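Local coordinates for protein xylooligosaccharide oxidase (Myceliophthora thermophila, PDB 5L6G) that catalyses the oxidation of xylooligosaccharides at their C1 hydroxyl to lactones, passing electrons through a bicovalently bound FAD to molecular oxygen with formation of hydrogen peroxide, at residues P37-N42 with K47-P52; L206-R211 with L470-R475; L456-A461 with P482-Y487. All coordinates share one frame; numbering follows the deposited sequence. Where two conformers were deposited one is given.

Interaction 1 (P37-N42 with K47-P52)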
loop_
_atom_site.group_PDB
_atom_site.type_symbol
_atom_site.label_atom_id
_atom_site.label_comp_id
_atom_site.label_asym_id
_atom_site.label_seq_id
_atom_site.Cartn_x
_atom_site.Cartn_y
_atom_site.Cartn_z
ATOM N N PRO A 37 16.909 19.785 -11.826
ATOM C CA PRO A 37 15.686 20.566 -11.993
ATOM C C PRO A 37 14.928 20.644 -10.670
ATOM O O PRO A 37 14.960 19.687 -9.889
ATOM C CB PRO A 37 14.876 19.765 -13.041
ATOM C CG PRO A 37 15.813 18.773 -13.630
ATOM C CD PRO A 37 16.867 18.517 -12.578
ATOM N N VAL A 38 14.267 21.770 -10.421
ATOM C CA VAL A 38 13.514 21.946 -9.192
ATOM C C VAL A 38 12.184 22.629 -9.466
ATOM O O VAL A 38 11.986 23.245 -10.519
ATOM C CB VAL A 38 14.292 22.781 -8.128
ATOM C CG1 VAL A 38 15.548 22.057 -7.673
ATOM C CG2 VAL A 38 14.592 24.195 -8.617
ATOM N N THR A 39 11.284 22.531 -8.492
ATOM C CA THR A 39 10.098 23.370 -8.467
ATOM C C THR A 39 10.381 24.524 -7.504
ATOM O O THR A 39 10.569 24.313 -6.308
ATOM C CB THR A 39 8.877 22.573 -8.027
ATOM O OG1 THR A 39 8.628 21.525 -8.982
ATOM C CG2 THR A 39 7.644 23.479 -7.904
ATOM N N ALA A 40 10.427 25.735 -8.042
ATOM C CA ALA A 40 10.727 26.922 -7.254
ATOM C C ALA A 40 9.605 27.208 -6.257
ATOM O O ALA A 40 8.438 26.938 -6.538
ATOM C CB ALA A 40 10.933 28.114 -8.181
ATOM N N ARG A 41 9.967 27.760 -5.099
ATOM C CA ARG A 41 8.992 28.120 -4.058
ATOM C C ARG A 41 7.920 29.089 -4.574
ATOM O O ARG A 41 6.748 28.956 -4.241
ATOM C CB ARG A 41 9.709 28.743 -2.850
ATOM C CG ARG A 41 8.844 28.952 -1.614
ATOM C CD ARG A 41 8.507 27.629 -0.939
ATOM N NE ARG A 41 7.657 27.794 0.247
ATOM C CZ ARG A 41 6.343 28.041 0.216
ATOM N NH1 ARG A 41 5.698 28.173 -0.941
ATOM N NH2 ARG A 41 5.666 28.171 1.355
ATOM N N ASN A 42 8.335 30.041 -5.403
ATOM C CA ASN A 42 7.448 31.083 -5.913
ATOM C C ASN A 42 6.700 30.688 -7.197
ATOM O O ASN A 42 5.944 31.494 -7.738
ATOM C CB ASN A 42 8.264 32.369 -6.153
ATOM C CG ASN A 42 7.397 33.587 -6.451
ATOM O OD1 ASN A 42 7.707 34.375 -7.351
ATOM N ND2 ASN A 42 6.313 33.753 -5.692
ATOM N N LYS A 47 2.704 24.460 -5.212
ATOM C CA LYS A 47 1.466 24.049 -4.563
ATOM C C LYS A 47 1.128 22.620 -4.971
ATOM O O LYS A 47 0.875 21.771 -4.125
ATOM C CB LYS A 47 0.334 25.018 -4.944
ATOM C CG LYS A 47 -1.017 24.717 -4.310
ATOM C CD LYS A 47 -1.104 25.220 -2.877
ATOM C CE LYS A 47 -2.441 24.833 -2.252
ATOM N NZ LYS A 47 -2.454 25.045 -0.777
ATOM N N THR A 48 1.171 22.346 -6.266
ATOM C CA THR A 48 0.862 21.027 -6.784
ATOM C C THR A 48 1.850 19.996 -6.275
ATOM O O THR A 48 1.458 18.976 -5.708
ATOM C CB THR A 48 0.910 21.037 -8.317
ATOM O OG1 THR A 48 -0.079 21.947 -8.794
ATOM C CG2 THR A 48 0.647 19.664 -8.897
ATOM N N ASP A 49 3.142 20.266 -6.462
ATOM C CA ASP A 49 4.170 19.293 -6.079
ATOM C C ASP A 49 4.237 19.044 -4.572
ATOM O O ASP A 49 4.506 17.925 -4.137
ATOM C CB ASP A 49 5.544 19.730 -6.608
ATOM C CG ASP A 49 5.699 19.480 -8.107
ATOM O OD1 ASP A 49 4.883 18.716 -8.675
ATOM O OD2 ASP A 49 6.636 20.031 -8.722
ATOM N N ALA A 50 3.985 20.081 -3.781
ATOM C CA ALA A 50 4.012 19.962 -2.327
ATOM C C ALA A 50 2.722 19.400 -1.688
ATOM O O ALA A 50 2.713 19.081 -0.500
ATOM C CB ALA A 50 4.335 21.318 -1.708
ATOM N N SER A 51 1.635 19.293 -2.448
ATOM C CA SER A 51 0.320 19.028 -1.846
ATOM C C SER A 51 0.123 17.550 -1.511
ATOM O O SER A 51 0.329 16.695 -2.369
ATOM C CB SER A 51 -0.807 19.507 -2.761
ATOM O OG SER A 51 -0.615 19.038 -4.086
ATOM N N PRO A 52 -0.311 17.252 -0.266
ATOM C CA PRO A 52 -0.454 15.896 0.231
ATOM C C PRO A 52 -1.644 15.223 -0.431
ATOM O O PRO A 52 -2.475 15.896 -1.021
ATOM C CB PRO A 52 -0.760 16.113 1.714
ATOM C CG PRO A 52 -1.520 17.383 1.737
ATOM C CD PRO A 52 -0.861 18.237 0.694
#

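Interaction 2 (L206-R211 with L470-R475)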
loop_
_atom_site.group_PDB
_atom_site.type_symbol
_atom_site.label_atom_id
_atom_site.label_comp_id
_atom_site.label_asym_id
_atom_site.label_seq_id
_atom_site.Cartn_x
_atom_site.Cartn_y
_atom_site.Cartn_z
ATOM N N LEU A 206 19.889 -5.872 0.440
ATOM C CA LEU A 206 19.149 -4.684 0.040
ATOM C C LEU A 206 17.866 -5.094 -0.669
ATOM O O LEU A 206 16.815 -4.511 -0.436
ATOM C CB LEU A 206 20.009 -3.799 -0.876
ATOM C CG LEU A 206 19.288 -2.635 -1.565
ATOM C CD1 LEU A 206 18.596 -1.743 -0.549
ATOM C CD2 LEU A 206 20.267 -1.828 -2.397
ATOM N N PHE A 207 17.951 -6.105 -1.523
ATOM C CA PHE A 207 16.769 -6.591 -2.220
ATOM C C PHE A 207 15.735 -7.062 -1.204
ATOM O O PHE A 207 14.556 -6.735 -1.300
ATOM C CB PHE A 207 17.142 -7.721 -3.166
ATOM C CG PHE A 207 16.096 -8.000 -4.194
ATOM C CD1 PHE A 207 15.603 -6.969 -4.980
ATOM C CD2 PHE A 207 15.612 -9.268 -4.384
ATOM C CE1 PHE A 207 14.637 -7.208 -5.944
ATOM C CE2 PHE A 207 14.646 -9.520 -5.353
ATOM C CZ PHE A 207 14.163 -8.481 -6.130
ATOM N N TRP A 208 16.199 -7.799 -0.204
ATOM C CA TRP A 208 15.346 -8.212 0.914
ATOM C C TRP A 208 14.752 -6.988 1.620
ATOM O O TRP A 208 13.537 -6.900 1.778
ATOM C CB TRP A 208 16.147 -9.097 1.888
ATOM C CG TRP A 208 15.353 -9.596 3.064
ATOM C CD1 TRP A 208 14.642 -10.746 3.142
ATOM C CD2 TRP A 208 15.204 -8.945 4.333
ATOM N NE1 TRP A 208 14.056 -10.863 4.382
ATOM C CE2 TRP A 208 14.380 -9.760 5.126
ATOM C CE3 TRP A 208 15.684 -7.748 4.869
ATOM C CZ2 TRP A 208 14.033 -9.422 6.424
ATOM C CZ3 TRP A 208 15.346 -7.417 6.158
ATOM C CH2 TRP A 208 14.522 -8.242 6.920
ATOM N N ALA A 209 15.587 -6.023 2.006
ATOM C CA ALA A 209 15.092 -4.849 2.738
ATOM C C ALA A 209 14.109 -4.001 1.911
ATOM O O ALA A 209 13.083 -3.545 2.426
ATOM C CB ALA A 209 16.243 -3.996 3.253
ATOM N N LEU A 210 14.388 -3.832 0.620
ATOM C CA LEU A 210 13.501 -3.078 -0.261
ATOM C C LEU A 210 12.097 -3.634 -0.323
ATOM O O LEU A 210 11.129 -2.872 -0.468
ATOM C CB LEU A 210 14.017 -3.067 -1.703
ATOM C CG LEU A 210 15.261 -2.248 -2.002
ATOM C CD1 LEU A 210 15.643 -2.447 -3.465
ATOM C CD2 LEU A 210 15.034 -0.781 -1.679
ATOM N N ARG A 211 12.004 -4.960 -0.263
ATOM C CA ARG A 211 10.783 -5.637 -0.562
ATOM C C ARG A 211 9.907 -5.766 0.668
ATOM O O ARG A 211 9.603 -6.880 1.111
ATOM C CB ARG A 211 11.077 -6.979 -1.254
ATOM C CG ARG A 211 11.300 -6.703 -2.730
ATOM C CD ARG A 211 12.221 -7.647 -3.409
ATOM N NE ARG A 211 11.800 -9.031 -3.436
ATOM C CZ ARG A 211 12.332 -10.002 -2.706
ATOM N NH1 ARG A 211 13.268 -9.746 -1.790
ATOM N NH2 ARG A 211 11.907 -11.251 -2.882
ATOM N N LEU A 470 12.109 -6.685 11.879
ATOM C CA LEU A 470 12.653 -5.406 12.300
ATOM C C LEU A 470 14.149 -5.481 12.562
ATOM O O LEU A 470 14.899 -4.617 12.122
ATOM C CB LEU A 470 11.950 -4.871 13.539
ATOM C CG LEU A 470 12.437 -3.505 14.031
ATOM C CD1 LEU A 470 12.351 -2.467 12.919
ATOM C CD2 LEU A 470 11.638 -3.081 15.260
ATOM N N ASP A 471 14.597 -6.497 13.296
ATOM C CA ASP A 471 16.003 -6.494 13.736
ATOM C C ASP A 471 16.966 -6.515 12.544
ATOM O O ASP A 471 17.917 -5.743 12.493
ATOM C CB ASP A 471 16.281 -7.620 14.731
ATOM C CG ASP A 471 15.753 -7.300 16.141
ATOM O OD1 ASP A 471 15.374 -6.129 16.402
ATOM O OD2 ASP A 471 15.712 -8.213 17.000
ATOM N N ARG A 472 16.696 -7.358 11.562
ATOM C CA ARG A 472 17.538 -7.397 10.373
ATOM C C ARG A 472 17.425 -6.097 9.573
ATOM O O ARG A 472 18.433 -5.563 9.097
ATOM C CB ARG A 472 17.187 -8.592 9.503
ATOM C CG ARG A 472 18.052 -8.671 8.269
ATOM C CD ARG A 472 17.742 -9.924 7.497
ATOM N NE ARG A 472 18.480 -9.972 6.238
ATOM C CZ ARG A 472 18.202 -10.821 5.252
ATOM N NH1 ARG A 472 17.203 -11.685 5.376
ATOM N NH2 ARG A 472 18.914 -10.795 4.142
ATOM N N LEU A 473 16.212 -5.564 9.460
ATOM C CA LEU A 473 16.022 -4.251 8.830
ATOM C C LEU A 473 16.879 -3.169 9.482
ATOM O O LEU A 473 17.434 -2.333 8.780
ATOM C CB LEU A 473 14.562 -3.800 8.864
ATOM C CG LEU A 473 13.627 -4.471 7.841
ATOM C CD1 LEU A 473 12.199 -4.101 8.134
ATOM C CD2 LEU A 473 13.995 -4.071 6.430
ATOM N N ARG A 474 16.950 -3.167 10.811
ATOM C CA ARG A 474 17.763 -2.168 11.529
ATOM C C ARG A 474 19.251 -2.351 11.231
ATOM O O ARG A 474 20.005 -1.374 11.116
ATOM C CB ARG A 474 17.511 -2.234 13.030
ATOM C CG ARG A 474 16.124 -1.771 13.417
ATOM C CD ARG A 474 15.975 -1.560 14.908
ATOM N NE ARG A 474 16.837 -0.467 15.370
ATOM C CZ ARG A 474 17.082 -0.184 16.645
ATOM N NH1 ARG A 474 16.537 -0.913 17.613
ATOM N NH2 ARG A 474 17.885 0.832 16.957
ATOM N N ARG A 475 19.674 -3.600 11.082
ATOM C CA ARG A 475 21.069 -3.873 10.756
ATOM C C ARG A 475 21.415 -3.373 9.364
ATOM O O ARG A 475 22.443 -2.739 9.182
ATOM C CB ARG A 475 21.399 -5.353 10.916
ATOM C CG ARG A 475 21.379 -5.800 12.368
ATOM C CD ARG A 475 22.035 -7.150 12.575
ATOM N NE ARG A 475 21.319 -8.221 11.869
ATOM C CZ ARG A 475 20.264 -8.882 12.337
ATOM N NH1 ARG A 475 19.748 -8.600 13.530
ATOM N NH2 ARG A 475 19.719 -9.844 11.597
#

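Interaction 3 (L456-A461 with P482-Y487)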
loop_
_atom_site.group_PDB
_atom_site.type_symbol
_atom_site.label_atom_id
_atom_site.label_comp_id
_atom_site.label_asym_id
_atom_site.label_seq_id
_atom_site.Cartn_x
_atom_site.Cartn_y
_atom_site.Cartn_z
ATOM N N LEU A 456 0.998 6.275 15.595
ATOM C CA LEU A 456 1.976 5.383 16.232
ATOM C C LEU A 456 3.269 6.146 16.434
ATOM O O LEU A 456 3.753 6.790 15.500
ATOM C CB LEU A 456 2.270 4.177 15.347
ATOM C CG LEU A 456 1.065 3.426 14.790
ATOM C CD1 LEU A 456 1.506 2.501 13.673
ATOM C CD2 LEU A 456 0.312 2.665 15.890
ATOM N N ASP A 457 3.851 6.046 17.625
ATOM C CA ASP A 457 5.196 6.593 17.817
ATOM C C ASP A 457 6.215 5.752 17.052
ATOM O O ASP A 457 5.911 4.649 16.572
ATOM C CB ASP A 457 5.571 6.833 19.299
ATOM C CG ASP A 457 5.788 5.559 20.115
ATOM O OD1 ASP A 457 6.283 4.521 19.611
ATOM O OD2 ASP A 457 5.506 5.643 21.337
ATOM N N ARG A 458 7.403 6.305 16.881
ATOM C CA ARG A 458 8.394 5.681 16.031
ATOM C C ARG A 458 8.705 4.247 16.449
ATOM O O ARG A 458 8.742 3.352 15.600
ATOM C CB ARG A 458 9.671 6.503 16.010
ATOM C CG ARG A 458 10.646 6.016 14.964
ATOM C CD ARG A 458 11.797 6.975 14.791
ATOM N NE ARG A 458 12.678 6.466 13.758
ATOM C CZ ARG A 458 13.928 6.850 13.584
ATOM N NH1 ARG A 458 14.475 7.767 14.382
ATOM N NH2 ARG A 458 14.634 6.302 12.600
ATOM N N ALA A 459 8.910 4.024 17.744
ATOM C CA ALA A 459 9.206 2.680 18.238
ATOM C C ALA A 459 8.076 1.695 17.946
ATOM O O ALA A 459 8.330 0.581 17.459
ATOM C CB ALA A 459 9.502 2.691 19.731
ATOM N N GLU A 460 6.839 2.091 18.243
ATOM C CA GLU A 460 5.732 1.195 18.020
ATOM C C GLU A 460 5.596 0.925 16.535
ATOM O O GLU A 460 5.392 -0.218 16.153
ATOM C CB GLU A 460 4.402 1.690 18.602
ATOM C CG GLU A 460 3.331 0.590 18.512
ATOM C CD GLU A 460 1.950 0.993 18.996
ATOM O OE1 GLU A 460 1.730 2.171 19.347
ATOM O OE2 GLU A 460 1.070 0.107 18.992
ATOM N N ALA A 461 5.730 1.961 15.710
ATOM C CA ALA A 461 5.483 1.828 14.277
ATOM C C ALA A 461 6.400 0.775 13.642
ATOM O O ALA A 461 5.937 -0.137 12.927
ATOM C CB ALA A 461 5.642 3.176 13.584
ATOM N N PRO A 482 23.393 4.994 7.584
ATOM C CA PRO A 482 23.700 5.240 8.996
ATOM C C PRO A 482 23.390 6.652 9.491
ATOM O O PRO A 482 23.131 6.831 10.684
ATOM C CB PRO A 482 25.214 5.008 9.077
ATOM C CG PRO A 482 25.706 5.262 7.699
ATOM C CD PRO A 482 24.613 4.710 6.812
ATOM N N THR A 483 23.447 7.648 8.609
ATOM C CA THR A 483 23.132 9.020 9.020
ATOM C C THR A 483 21.627 9.308 8.934
ATOM O O THR A 483 21.187 10.391 9.297
ATOM C CB THR A 483 23.898 10.081 8.196
ATOM O OG1 THR A 483 23.341 10.171 6.883
ATOM C CG2 THR A 483 25.375 9.749 8.104
ATOM N N GLU A 484 20.835 8.344 8.464
ATOM C CA GLU A 484 19.396 8.513 8.337
ATOM C C GLU A 484 19.043 9.702 7.468
ATOM O O GLU A 484 18.183 10.526 7.808
ATOM C CB GLU A 484 18.711 8.637 9.697
ATOM C CG GLU A 484 18.990 7.470 10.631
ATOM C CD GLU A 484 18.129 7.531 11.862
ATOM O OE1 GLU A 484 16.913 7.355 11.734
ATOM O OE2 GLU A 484 18.666 7.785 12.943
ATOM N N LEU A 485 19.715 9.792 6.335
ATOM C CA LEU A 485 19.366 10.801 5.355
ATOM C C LEU A 485 17.901 10.710 4.950
ATOM O O LEU A 485 17.245 11.736 4.745
ATOM C CB LEU A 485 20.244 10.681 4.108
ATOM C CG LEU A 485 19.987 11.774 3.074
ATOM C CD1 LEU A 485 20.482 13.103 3.605
ATOM C CD2 LEU A 485 20.676 11.466 1.762
ATOM N N PHE A 486 17.397 9.486 4.831
ATOM C CA PHE A 486 16.019 9.259 4.388
ATOM C C PHE A 486 15.008 9.198 5.531
ATOM O O PHE A 486 13.966 8.572 5.408
ATOM C CB PHE A 486 15.964 7.987 3.543
ATOM C CG PHE A 486 16.861 8.041 2.339
ATOM C CD1 PHE A 486 16.676 9.023 1.371
ATOM C CD2 PHE A 486 17.877 7.125 2.169
ATOM C CE1 PHE A 486 17.489 9.084 0.241
ATOM C CE2 PHE A 486 18.698 7.182 1.054
ATOM C CZ PHE A 486 18.505 8.159 0.088
ATOM N N TYR A 487 15.310 9.914 6.605
ATOM C CA TYR A 487 14.512 9.913 7.810
ATOM C C TYR A 487 13.098 10.376 7.540
ATOM O O TYR A 487 12.870 11.293 6.769
ATOM C CB TYR A 487 15.153 10.840 8.868
ATOM C CG TYR A 487 14.254 11.045 10.053
ATOM C CD1 TYR A 487 14.205 10.108 11.065
ATOM C CD2 TYR A 487 13.376 12.133 10.115
ATOM C CE1 TYR A 487 13.363 10.264 12.142
ATOM C CE2 TYR A 487 12.527 12.302 11.193
ATOM C CZ TYR A 487 12.509 11.349 12.196
ATOM O OH TYR A 487 11.663 11.473 13.278
HETATM O O HOH W 1 17.106 7.712 14.946
HETATM O O HOH W 2 12.650 10.247 15.732
#

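Interaction 1 (P37-N42 with K47-P52)
Thr39 and Asp49 carry this contact by themselves, through one very short hydrogen bond: the hydroxyl OG1 of Thr39 donates to OD2 of Asp49 at 2.5 Å, reaching the carboxylate oxygen nearly in line with its C-O bond. Both residues are buried. The threonine turns its hydroxyl anti to its carbonyl carbon (chi1 -63°), which brings OG1 against the carboxylate while the methyl CG2 stays alongside, 3.7 Å from the same OD2. Glu45 and Trp46, at the start of the same helix as Asp49, and Lys66 pack against Thr39. The other oxygen of Asp49, OD1, forms a salt bridge with Arg114, and a carboxylate held at both ends in this way is probably fixed in rotation and favoured in its charged form. The contact belongs to the small mixed sheet of the FAD-binding region of this PCMH-type fold: Thr39 lies on the outermost strand 38-39, which runs antiparallel to strand 63-65, and Asp49 on helix 45-50 also touches Ile64 of that neighbouring strand. Beyond this pair the two segments separate quickly. Arg41 starts out facing away from the helix and, although its end swings back and rests on Trp46 and Thr60, its nearest atom, NH1, stays 6.4 Å from N of Lys47. Lys47, on the exposed side of the helix, leads its side chain away from the strand.

Interaction 2 (L206-R211 with L470-R475)
Trp208 and Arg472 form a flat stack, in which the guanidinium lies over one face of the indole with the two planes only 15° apart. The cation-pi part is centred on the five-membered ring, whose centroid is 3.8 Å from CZ of Arg472. Farther back along the same side chain, CD makes a CH-pi contact with the six-membered ring, 3.7 Å from its centroid. The arginine thus covers both rings at once, which it can do because its chain is fully extended and leaves the helix with CG anti to the backbone N (chi1 -179°). NH1 of Arg472 sits 3.4 Å from NE1 of Trp208, but both are donors and no hydrogen bond joins them.

NH2 of Arg472 also forms a salt bridge with Asp205, just before Leu206 on the same helix as Trp208, which is likely to hold the guanidinium flat on the ring.

Apolar contact falls to Leu473. Its CD2 touches CZ3 of Trp208 at 3.6 Å, approaching the indole obliquely, and meets CB of Ala209 at 3.9 Å; Phe217 packs on both Leu473 and Ala209, and Ile476 extends this patch along helix 470-480.

The axes of segments 206-211 and 470-475 pass 10.3 Å apart at a crossing angle of -121°. Such packing of a C-terminal helix against the FAD-binding domain is consistent with the architecture of berberine bridge enzyme-like oxidases, in which the chain returns to that domain after the substrate domain.

Interaction 3 (L456-A461 with P482-Y487)
NH2 of Arg458 is gripped by OE1 of Glu484 at 2.7 Å, in a salt bridge, and more weakly by the backbone oxygen of Val492. The bond to the glutamate has an N-H...O angle of 159° and stays close to the guanidinium plane, although the carboxylate is turned 33° from that plane. The two side chains come from opposite directions, OE1 meeting the guanidinium at its edge. Water 1 adds a second link between them, accepting from NH1 of Arg458 at 2.7 Å and donating to OE2 of Glu484 at 2.5 Å.

Tyr487 approaches a face of the same guanidinium, with CE1 3.5 Å from NH1 of Arg458. The planes stand 82° apart, so the ring presents its edge rather than its pi face. Water 2 is 2.9 Å from OH of Tyr487 and weakly bonded to NH1 of Arg458. The extended arginine chain also passes NE to the backbone oxygen of Ala491. Were this arginine an alanine, Glu484 would probably lose its cationic mate and Tyr487 the guanidinium its ring edge rests on.

At the root of the arginine, Asp457 is the N-cap of helix 458-466, its OD1 accepting from N of Glu460 at 2.8 Å. Glu484 begins a type I turn that ends at Tyr487. The salt bridge thus links the start of helix 458-466 with the loop after helix 470-480, at the surface of the berberine-like C-terminal region.

Interactions 1 and 2 are buried, whereas interaction 3 lies at the surface and uses water. Interactions 2 and 3 draw on the successive helices 458-466 and 470-480, with centres about 14 Å apart and nearest atoms about 5 Å apart: interaction 3 works within the C-terminal region, while interaction 2 fastens that region to the FAD-binding part, 259 residues away. Interaction 1 is a local link between strand and helix near the N-terminus, its centre about 32 Å from interaction 2's and about 25 Å from interaction 3's. Arginine serves both C-terminal contacts, stacked on an indole (and salt-bridged to Asp205) in interaction 2, paired with a carboxylate in interaction 3; interaction 1 relies on a hydroxyl-carboxylate bond.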